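Local coordinates for protein probable L,D-transpeptidase 3 (Mycobacterium tuberculosis, PDB 6D4K) that probably acts as an L,D-transpeptidase in mycobacterial cell-wall biogenesis, may anchor proteins to peptidoglycan, and is covalently modified by the beta-lactam faropenem, at residues A29-T34 with L102-L107; V45-S50 with R64-K69; H147-F152 with S238-D243. One frame throughout, in Å; residues are numbered along the deposited sequence.

Interaction 1 of 3, residues A29-T34 with L102-L107; sequences ASVLPT and LSVGSL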
loop_
_atom_site.group_PDB
_atom_site.type_symbol
_atom_site.label_atom_id
_atom_site.label_comp_id
_atom_site.label_asym_id
_atom_site.label_seq_id
_atom_site.Cartn_x
_atom_site.Cartn_y
_atom_site.Cartn_z
ATOM N N ALA A 29 11.749 2.223 21.830
ATOM C CA ALA A 29 12.755 3.102 21.252
ATOM C C ALA A 29 12.094 4.225 20.470
ATOM O O ALA A 29 12.480 5.396 20.600
ATOM C CB ALA A 29 13.697 2.296 20.356
ATOM N N SER A 30 11.083 3.894 19.669
ATOM C CA SER A 30 10.533 4.871 18.743
ATOM C C SER A 30 9.174 4.400 18.247
ATOM O O SER A 30 8.833 3.220 18.344
ATOM C CB SER A 30 11.476 5.086 17.558
ATOM O OG SER A 30 11.664 3.871 16.862
ATOM N N VAL A 31 8.423 5.347 17.679
ATOM C CA VAL A 31 7.087 5.109 17.167
ATOM C C VAL A 31 6.960 5.791 15.817
ATOM O O VAL A 31 7.463 6.907 15.631
ATOM C CB VAL A 31 6.042 5.688 18.139
ATOM C CG1 VAL A 31 4.692 5.831 17.470
ATOM C CG2 VAL A 31 5.968 4.814 19.365
ATOM N N LEU A 32 6.278 5.127 14.881
ATOM C CA LEU A 32 5.830 5.771 13.646
ATOM C C LEU A 32 4.311 5.816 13.701
ATOM O O LEU A 32 3.691 4.889 14.223
ATOM C CB LEU A 32 6.222 4.966 12.414
ATOM C CG LEU A 32 7.707 4.752 12.147
ATOM C CD1 LEU A 32 7.853 3.902 10.901
ATOM C CD2 LEU A 32 8.429 6.083 12.005
ATOM N N PRO A 33 3.687 6.872 13.146
ATOM C CA PRO A 33 4.269 8.072 12.529
ATOM C C PRO A 33 5.120 8.915 13.501
ATOM O O PRO A 33 4.843 8.921 14.708
ATOM C CB PRO A 33 3.025 8.866 12.092
ATOM C CG PRO A 33 2.013 7.844 11.851
ATOM C CD PRO A 33 2.228 6.827 12.948
ATOM N N THR A 34 6.158 9.583 12.980
ATOM C CA THR A 34 6.922 10.512 13.800
ATOM C C THR A 34 6.067 11.731 14.146
ATOM O O THR A 34 5.042 12.003 13.514
ATOM C CB THR A 34 8.224 10.949 13.100
ATOM O OG1 THR A 34 7.926 11.732 11.938
ATOM C CG2 THR A 34 9.072 9.752 12.690
ATOM N N LEU A 102 -1.916 10.962 19.455
ATOM C CA LEU A 102 -1.515 9.581 19.635
ATOM C C LEU A 102 -0.821 9.437 20.980
ATOM O O LEU A 102 0.102 10.196 21.293
ATOM C CB LEU A 102 -0.584 9.185 18.485
ATOM C CG LEU A 102 -0.159 7.743 18.355
ATOM C CD1 LEU A 102 -1.366 6.837 18.183
ATOM C CD2 LEU A 102 0.737 7.628 17.157
ATOM N N SER A 103 -1.273 8.479 21.782
ATOM C CA SER A 103 -0.540 8.046 22.964
ATOM C C SER A 103 -0.193 6.577 22.794
ATOM O O SER A 103 -1.038 5.774 22.384
ATOM C CB SER A 103 -1.348 8.274 24.248
ATOM O OG SER A 103 -1.463 9.661 24.533
ATOM N N VAL A 104 1.055 6.231 23.087
ATOM C CA VAL A 104 1.529 4.857 23.054
ATOM C C VAL A 104 2.248 4.648 24.376
ATOM O O VAL A 104 3.345 5.182 24.576
ATOM C CB VAL A 104 2.465 4.604 21.859
ATOM C CG1 VAL A 104 3.017 3.186 21.886
ATOM C CG2 VAL A 104 1.743 4.894 20.531
ATOM N N GLY A 105 1.615 3.924 25.297
ATOM C CA GLY A 105 2.190 3.706 26.615
ATOM C C GLY A 105 2.741 4.952 27.290
ATOM O O GLY A 105 3.932 5.017 27.617
ATOM N N SER A 106 1.878 5.952 27.475
ATOM C CA SER A 106 2.206 7.226 28.118
ATOM C C SER A 106 3.037 8.159 27.239
ATOM O O SER A 106 3.122 9.357 27.531
ATOM C CB SER A 106 2.856 7.039 29.495
ATOM O OG SER A 106 4.260 6.878 29.378
ATOM N N LEU A 107 3.654 7.644 26.171
ATOM C CA LEU A 107 4.343 8.515 25.224
ATOM C C LEU A 107 3.309 9.225 24.364
ATOM O O LEU A 107 2.576 8.584 23.603
ATOM C CB LEU A 107 5.306 7.723 24.343
ATOM C CG LEU A 107 5.822 8.415 23.076
ATOM C CD1 LEU A 107 6.424 9.793 23.376
ATOM C CD2 LEU A 107 6.825 7.537 22.329
#

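Interaction 2 of 3, residues V45-S50 with R64-K69; sequences VVVTFS and RAVEVK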
loop_
_atom_site.group_PDB
_atom_site.type_symbol
_atom_site.label_atom_id
_atom_site.label_comp_id
_atom_site.label_asym_id
_atom_site.label_seq_id
_atom_site.Cartn_x
_atom_site.Cartn_y
_atom_site.Cartn_z
ATOM N N VAL A 45 0.282 2.339 13.349
ATOM C CA VAL A 45 1.139 2.815 14.424
ATOM C C VAL A 45 2.196 1.740 14.663
ATOM O O VAL A 45 1.871 0.614 15.056
ATOM C CB VAL A 45 0.338 3.138 15.688
ATOM C CG1 VAL A 45 1.290 3.605 16.777
ATOM C CG2 VAL A 45 -0.726 4.204 15.375
ATOM N N VAL A 46 3.452 2.069 14.406
ATOM C CA VAL A 46 4.534 1.086 14.409
ATOM C C VAL A 46 5.429 1.361 15.613
ATOM O O VAL A 46 6.014 2.446 15.728
ATOM C CB VAL A 46 5.334 1.106 13.097
ATOM C CG1 VAL A 46 6.341 -0.055 13.062
ATOM C CG2 VAL A 46 4.390 1.048 11.901
ATOM N N VAL A 47 5.537 0.379 16.500
ATOM C CA VAL A 47 6.230 0.528 17.767
ATOM C C VAL A 47 7.504 -0.315 17.705
ATOM O O VAL A 47 7.440 -1.534 17.517
ATOM C CB VAL A 47 5.341 0.094 18.945
ATOM C CG1 VAL A 47 6.105 0.290 20.250
ATOM C CG2 VAL A 47 3.993 0.864 18.948
ATOM N N THR A 48 8.660 0.331 17.850
ATOM C CA THR A 48 9.954 -0.347 17.819
ATOM C C THR A 48 10.503 -0.401 19.235
ATOM O O THR A 48 10.629 0.638 19.897
ATOM C CB THR A 48 10.929 0.389 16.899
ATOM O OG1 THR A 48 10.423 0.349 15.560
ATOM C CG2 THR A 48 12.317 -0.275 16.950
ATOM N N PHE A 49 10.818 -1.606 19.691
ATOM C CA PHE A 49 11.321 -1.821 21.039
ATOM C C PHE A 49 12.843 -1.726 21.096
ATOM O O PHE A 49 13.539 -2.012 20.121
ATOM C CB PHE A 49 10.868 -3.178 21.578
ATOM C CG PHE A 49 9.387 -3.270 21.789
ATOM C CD1 PHE A 49 8.827 -2.780 22.957
ATOM C CD2 PHE A 49 8.568 -3.835 20.830
ATOM C CE1 PHE A 49 7.452 -2.865 23.184
ATOM C CE2 PHE A 49 7.175 -3.913 21.030
ATOM C CZ PHE A 49 6.630 -3.436 22.216
ATOM N N SER A 50 13.363 -1.329 22.259
ATOM C CA SER A 50 14.814 -1.203 22.396
ATOM C C SER A 50 15.508 -2.554 22.320
ATOM O O SER A 50 16.669 -2.619 21.914
ATOM C CB SER A 50 15.176 -0.455 23.683
ATOM O OG SER A 50 14.804 0.903 23.578
ATOM N N ARG A 64 -0.030 -4.554 25.964
ATOM C CA ARG A 64 -0.704 -3.718 26.949
ATOM C C ARG A 64 0.165 -2.530 27.342
ATOM O O ARG A 64 -0.338 -1.413 27.520
ATOM C CB ARG A 64 -1.108 -4.557 28.166
ATOM C CG ARG A 64 -2.174 -5.608 27.854
ATOM C CD ARG A 64 -2.826 -6.185 29.094
ATOM N NE ARG A 64 -1.858 -6.808 29.993
ATOM C CZ ARG A 64 -1.470 -8.079 29.929
ATOM N NH1 ARG A 64 -1.969 -8.890 29.008
ATOM N NH2 ARG A 64 -0.576 -8.542 30.797
ATOM N N ALA A 65 1.485 -2.743 27.419
ATOM C CA ALA A 65 2.379 -1.656 27.789
ATOM C C ALA A 65 2.409 -0.572 26.721
ATOM O O ALA A 65 2.669 0.593 27.039
ATOM C CB ALA A 65 3.782 -2.195 28.057
ATOM N N VAL A 66 2.126 -0.922 25.464
ATOM C CA VAL A 66 2.193 0.034 24.363
ATOM C C VAL A 66 0.792 0.314 23.823
ATOM O O VAL A 66 0.614 0.664 22.656
ATOM C CB VAL A 66 3.179 -0.419 23.265
ATOM C CG1 VAL A 66 4.567 -0.639 23.871
ATOM C CG2 VAL A 66 2.682 -1.687 22.544
ATOM N N GLU A 67 -0.209 0.168 24.686
ATOM C CA GLU A 67 -1.604 0.441 24.363
ATOM C C GLU A 67 -1.743 1.715 23.539
ATOM O O GLU A 67 -1.243 2.779 23.924
ATOM C CB GLU A 67 -2.362 0.597 25.685
ATOM C CG GLU A 67 -3.863 0.799 25.540
ATOM C CD GLU A 67 -4.548 1.129 26.859
ATOM O OE1 GLU A 67 -3.847 1.272 27.886
ATOM O OE2 GLU A 67 -5.791 1.241 26.866
ATOM N N VAL A 68 -2.391 1.612 22.382
ATOM C CA VAL A 68 -2.529 2.754 21.482
ATOM C C VAL A 68 -3.836 3.482 21.783
ATOM O O VAL A 68 -4.925 2.901 21.685
ATOM C CB VAL A 68 -2.471 2.320 20.012
ATOM C CG1 VAL A 68 -2.694 3.528 19.099
ATOM C CG2 VAL A 68 -1.139 1.618 19.729
ATOM N N LYS A 69 -3.739 4.764 22.140
ATOM C CA LYS A 69 -4.906 5.592 22.423
ATOM C C LYS A 69 -4.843 6.817 21.523
ATOM O O LYS A 69 -3.977 7.682 21.697
ATOM C CB LYS A 69 -4.970 5.978 23.901
ATOM C CG LYS A 69 -5.043 4.772 24.838
ATOM C CD LYS A 69 -4.651 5.138 26.261
ATOM C CE LYS A 69 -5.845 5.653 27.056
ATOM N NZ LYS A 69 -6.377 4.629 28.005
#

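Interaction 3 of 3, residues H147-F152 with S238-D243; sequences HHRVHF and SLSRED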
loop_
_atom_site.group_PDB
_atom_site.type_symbol
_atom_site.label_atom_id
_atom_site.label_comp_id
_atom_site.label_asym_id
_atom_site.label_seq_id
_atom_site.Cartn_x
_atom_site.Cartn_y
_atom_site.Cartn_z
ATOM N N HIS A 147 -1.955 3.670 -30.995
ATOM C CA HIS A 147 -3.018 3.544 -31.984
ATOM C C HIS A 147 -4.368 3.824 -31.339
ATOM O O HIS A 147 -5.207 4.530 -31.911
ATOM C CB HIS A 147 -2.994 2.152 -32.613
ATOM N N HIS A 148 -4.577 3.287 -30.137
ATOM C CA HIS A 148 -5.723 3.539 -29.274
ATOM C C HIS A 148 -5.636 2.571 -28.108
ATOM O O HIS A 148 -4.761 1.695 -28.091
ATOM C CB HIS A 148 -7.051 3.342 -30.005
ATOM N N ARG A 149 -6.546 2.695 -27.146
ATOM C CA ARG A 149 -6.428 1.862 -25.965
ATOM C C ARG A 149 -7.722 1.961 -25.164
ATOM O O ARG A 149 -8.512 2.894 -25.338
ATOM C CB ARG A 149 -5.193 2.302 -25.174
ATOM C CG ARG A 149 -4.585 1.219 -24.340
ATOM C CD ARG A 149 -4.119 1.811 -23.042
ATOM N NE ARG A 149 -5.274 1.796 -22.173
ATOM C CZ ARG A 149 -5.271 2.014 -20.875
ATOM N NH1 ARG A 149 -4.166 2.298 -20.215
ATOM N NH2 ARG A 149 -6.412 1.976 -20.210
ATOM N N VAL A 150 -7.959 0.955 -24.319
ATOM C CA VAL A 150 -9.147 0.959 -23.473
ATOM C C VAL A 150 -9.084 2.157 -22.539
ATOM O O VAL A 150 -8.078 2.378 -21.855
ATOM C CB VAL A 150 -9.258 -0.354 -22.680
ATOM C CG1 VAL A 150 -10.328 -0.238 -21.593
ATOM C CG2 VAL A 150 -9.568 -1.522 -23.608
ATOM N N HIS A 151 -10.144 2.961 -22.534
ATOM C CA HIS A 151 -10.330 3.944 -21.475
ATOM C C HIS A 151 -11.817 4.109 -21.219
ATOM O O HIS A 151 -12.630 4.052 -22.147
ATOM C CB HIS A 151 -9.627 5.287 -21.730
ATOM C CG HIS A 151 -9.924 5.888 -23.063
ATOM N ND1 HIS A 151 -9.406 5.383 -24.235
ATOM C CD2 HIS A 151 -10.671 6.961 -23.410
ATOM C CE1 HIS A 151 -9.827 6.117 -25.250
ATOM N NE2 HIS A 151 -10.599 7.078 -24.778
ATOM N N PHE A 152 -12.162 4.305 -19.951
ATOM C CA PHE A 152 -13.523 4.064 -19.498
ATOM C C PHE A 152 -14.414 5.296 -19.536
ATOM O O PHE A 152 -15.637 5.156 -19.642
ATOM C CB PHE A 152 -13.500 3.444 -18.100
ATOM C CG PHE A 152 -13.079 2.006 -18.097
ATOM C CD1 PHE A 152 -13.911 1.028 -18.613
ATOM C CD2 PHE A 152 -11.845 1.629 -17.607
ATOM C CE1 PHE A 152 -13.522 -0.302 -18.622
ATOM C CE2 PHE A 152 -11.458 0.301 -17.610
ATOM C CZ PHE A 152 -12.291 -0.662 -18.122
ATOM N N SER A 238 -1.072 -3.818 -12.435
ATOM C CA SER A 238 -0.385 -3.185 -13.551
ATOM C C SER A 238 -1.225 -2.033 -14.085
ATOM O O SER A 238 -2.430 -2.191 -14.297
ATOM C CB SER A 238 -0.188 -4.205 -14.672
ATOM O OG SER A 238 0.714 -5.224 -14.287
ATOM N N LEU A 239 -0.582 -0.891 -14.327
ATOM C CA LEU A 239 -1.231 0.279 -14.906
ATOM C C LEU A 239 -0.406 0.786 -16.080
ATOM O O LEU A 239 0.760 0.423 -16.252
ATOM C CB LEU A 239 -1.363 1.413 -13.876
ATOM C CG LEU A 239 -2.127 1.140 -12.579
ATOM C CD1 LEU A 239 -2.027 2.333 -11.644
ATOM C CD2 LEU A 239 -3.584 0.809 -12.877
ATOM N N SER A 240 -1.024 1.643 -16.895
ATOM C CA SER A 240 -0.262 2.371 -17.900
ATOM C C SER A 240 0.711 3.322 -17.206
ATOM O O SER A 240 0.553 3.657 -16.032
ATOM C CB SER A 240 -1.196 3.175 -18.808
ATOM O OG SER A 240 -1.724 4.307 -18.129
ATOM N N ARG A 241 1.730 3.767 -17.947
ATOM C CA ARG A 241 2.684 4.710 -17.362
ATOM C C ARG A 241 1.988 5.982 -16.894
ATOM O O ARG A 241 2.274 6.492 -15.804
ATOM C CB ARG A 241 3.803 5.046 -18.349
ATOM C CG ARG A 241 4.946 5.817 -17.697
ATOM C CD ARG A 241 5.856 6.508 -18.707
ATOM N NE ARG A 241 7.113 6.923 -18.086
ATOM C CZ ARG A 241 7.299 8.077 -17.449
ATOM N NH1 ARG A 241 6.305 8.949 -17.337
ATOM N NH2 ARG A 241 8.482 8.356 -16.915
ATOM N N GLU A 242 1.055 6.496 -17.698
ATOM C CA GLU A 242 0.388 7.751 -17.367
ATOM C C GLU A 242 -0.529 7.596 -16.155
ATOM O O GLU A 242 -0.565 8.472 -15.283
ATOM C CB GLU A 242 -0.392 8.266 -18.576
ATOM C CG GLU A 242 0.486 8.673 -19.761
ATOM C CD GLU A 242 0.968 7.487 -20.597
ATOM O OE1 GLU A 242 0.378 6.392 -20.475
ATOM O OE2 GLU A 242 1.932 7.654 -21.378
ATOM N N ASP A 243 -1.275 6.488 -16.078
ATOM C CA ASP A 243 -2.131 6.265 -14.914
ATOM C C ASP A 243 -1.298 6.006 -13.665
ATOM O O ASP A 243 -1.622 6.518 -12.584
ATOM C CB ASP A 243 -3.110 5.116 -15.173
ATOM C CG ASP A 243 -4.274 5.523 -16.069
ATOM O OD1 ASP A 243 -4.524 6.738 -16.216
ATOM O OD2 ASP A 243 -4.947 4.625 -16.621
HETATM O O HOH W 1 -4.002 2.102 -16.867
#

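Interaction 1 of 3, residues A29-T34 with L102-L107
In the Ig-like beta sandwich of this protein, Val31 on the outermost strand 28-32 faces Leu102, Val104 and Leu107 of the second sheet. No hydrogen bond joins the two segments. Val31 divides its two methyls among the three partners. Val31 CG1 lies 4.4 Å from Leu102 CD2, carried there by a chi1 of 163° that turns it beside the carbonyl carbon. Val31 CG2, beside the backbone N, reaches Val104 CG1 at 4.2 Å and Leu107 CD2 at 4.1 Å. The side chains of Val31 and Leu107 pass alongside one another, pointing opposite ways. Val104 and Leu107 are held at adjoining positions by a type I' turn through Gly105 and Ser106, closed by Val104 N to Leu107 O at 2.8 Å and Leu107 N to Val104 O at 2.9 Å. At one end of strand 28-32, Ala29 and Ser30 form a classic bulge opposite Thr48; at the other, a cis peptide turns the chain into Pro33, which rests on His43 and Phe111. The type I' turn is the classic connection of a two-residue beta hairpin, here joining strands 99-104 and 107-113, and Val31 meets it through the face-to-face packing of an Ig-like sandwich.

Interaction 2 of 3, residues V45-S50 with R64-K69
Strand 45-49 and the segment 64-69 run in opposite senses with their backbones well apart, Val45 CA lying 8.0 Å from Val68 CA and Val47 CA 7.7 Å from Val66 CA, so the contact is made by side chains and no hydrogen bond crosses it. Val45, Val47 and Phe49 supply one side of this buried apolar layer; Val66 and Val68 supply the other. Most of the work falls to one methyl, Val66 CG1, which meets two partners. It touches Val47 CG1 at 4.0 Å, the two valines meeting at a slant, and it approaches the Phe49 ring obliquely, 3.7 Å from CE1 and 3.8 Å from CZ. A chi1 of -57° in Val66 puts CG1 beside the backbone N, where it meets Val47 and the phenyl ring, which reaches in from the opposite direction. The ring also has a neighbour on its own strand: Val47 CG1 lies 4.2 Å above one face, offset toward the rim. Val47 CG1 thus touches both the ring and the methyl that meets it. Further along, Val45 CG2 and Val68 CG1 extend the layer with a looser approach of 4.3 Å. On the solvent side of segment 64-69, Lys69 NZ and Glu67 OE2 form a long salt bridge at 3.6 Å. Val66 is the first residue to leave helical geometry after helix 59-65, and two residues later the chain enters strand 68-71; the contact thus places this helix-to-strand passage against the sandwich interior. Strand 28-32 adds Val28 against Val47 and Val66, strand 85-90 adds Trp88 against Val45 and Val68 and Val86 against Phe49, and strand 99-104 packs Leu102 and Val104 over the same valines.

Interaction 3 of 3, residues H147-F152 with S238-D243
The guanidinium of Arg149 meets Ser240 edge-on, with Ser240 CB near the plane of the group and 3.4 Å from Arg149 NH1. Within the loop, the Phe152 ring carries Val150 CG1 over one face, 4.0 Å above the plane and offset toward the rim. Arg149 is poorly ordered and touches a crystal neighbour, so its details deserve caution. Arg149 NH1 is 4.4 Å from Asp243 OD2, too far for a salt bridge though the opposite charges probably attract. A water lies in the gap: it donates to Asp243 OD2 at 2.7 Å and accepts from Ser240 N at 3.0 Å, both on the helix side, and accepts only a weak bond from Arg149 NH1. Ser240 is the N-cap of helix 241-250. Ser240 OG, set between the backbone N and the carbonyl carbon (chi1 73°), accepts a nearly straight bond from Asp243 N at 3.0 Å and 164°. That is one half of a capping box; where the other half would be a direct bond, the water links Ser240 N to the Asp243 carboxylate. On the loop side, His151 ND1 donates to Arg149 O at 2.9 Å from above the carbonyl plane. Around the contact, strand 157-159 lies against both partners, Pro159 touching Arg149 and Met158 touching Asp243, while strand 237-239 runs parallel to strand 216-219, which carries His218, the predicted proton donor/acceptor.

From the N terminus, strand 28-32 opens a loop that interaction 1 closes about 70 residues later at the hairpin after strand 99-104. Interaction 2 opens and closes entirely within that span, making the two contacts nested. Their centres are about 6 Å apart, and both join the same pair of sheets: strands 28-32 and 45-49 are neighbours in one, strands 68-71 and 99-104 in the other. Interaction 3 follows in series, within the catalytic domain, where it closes a separate loop between segment 147-152 and the start of helix 241-250. Its centre lies about 42 Å from that of interaction 1 and about 43 Å from that of interaction 2, across the centre of the chain.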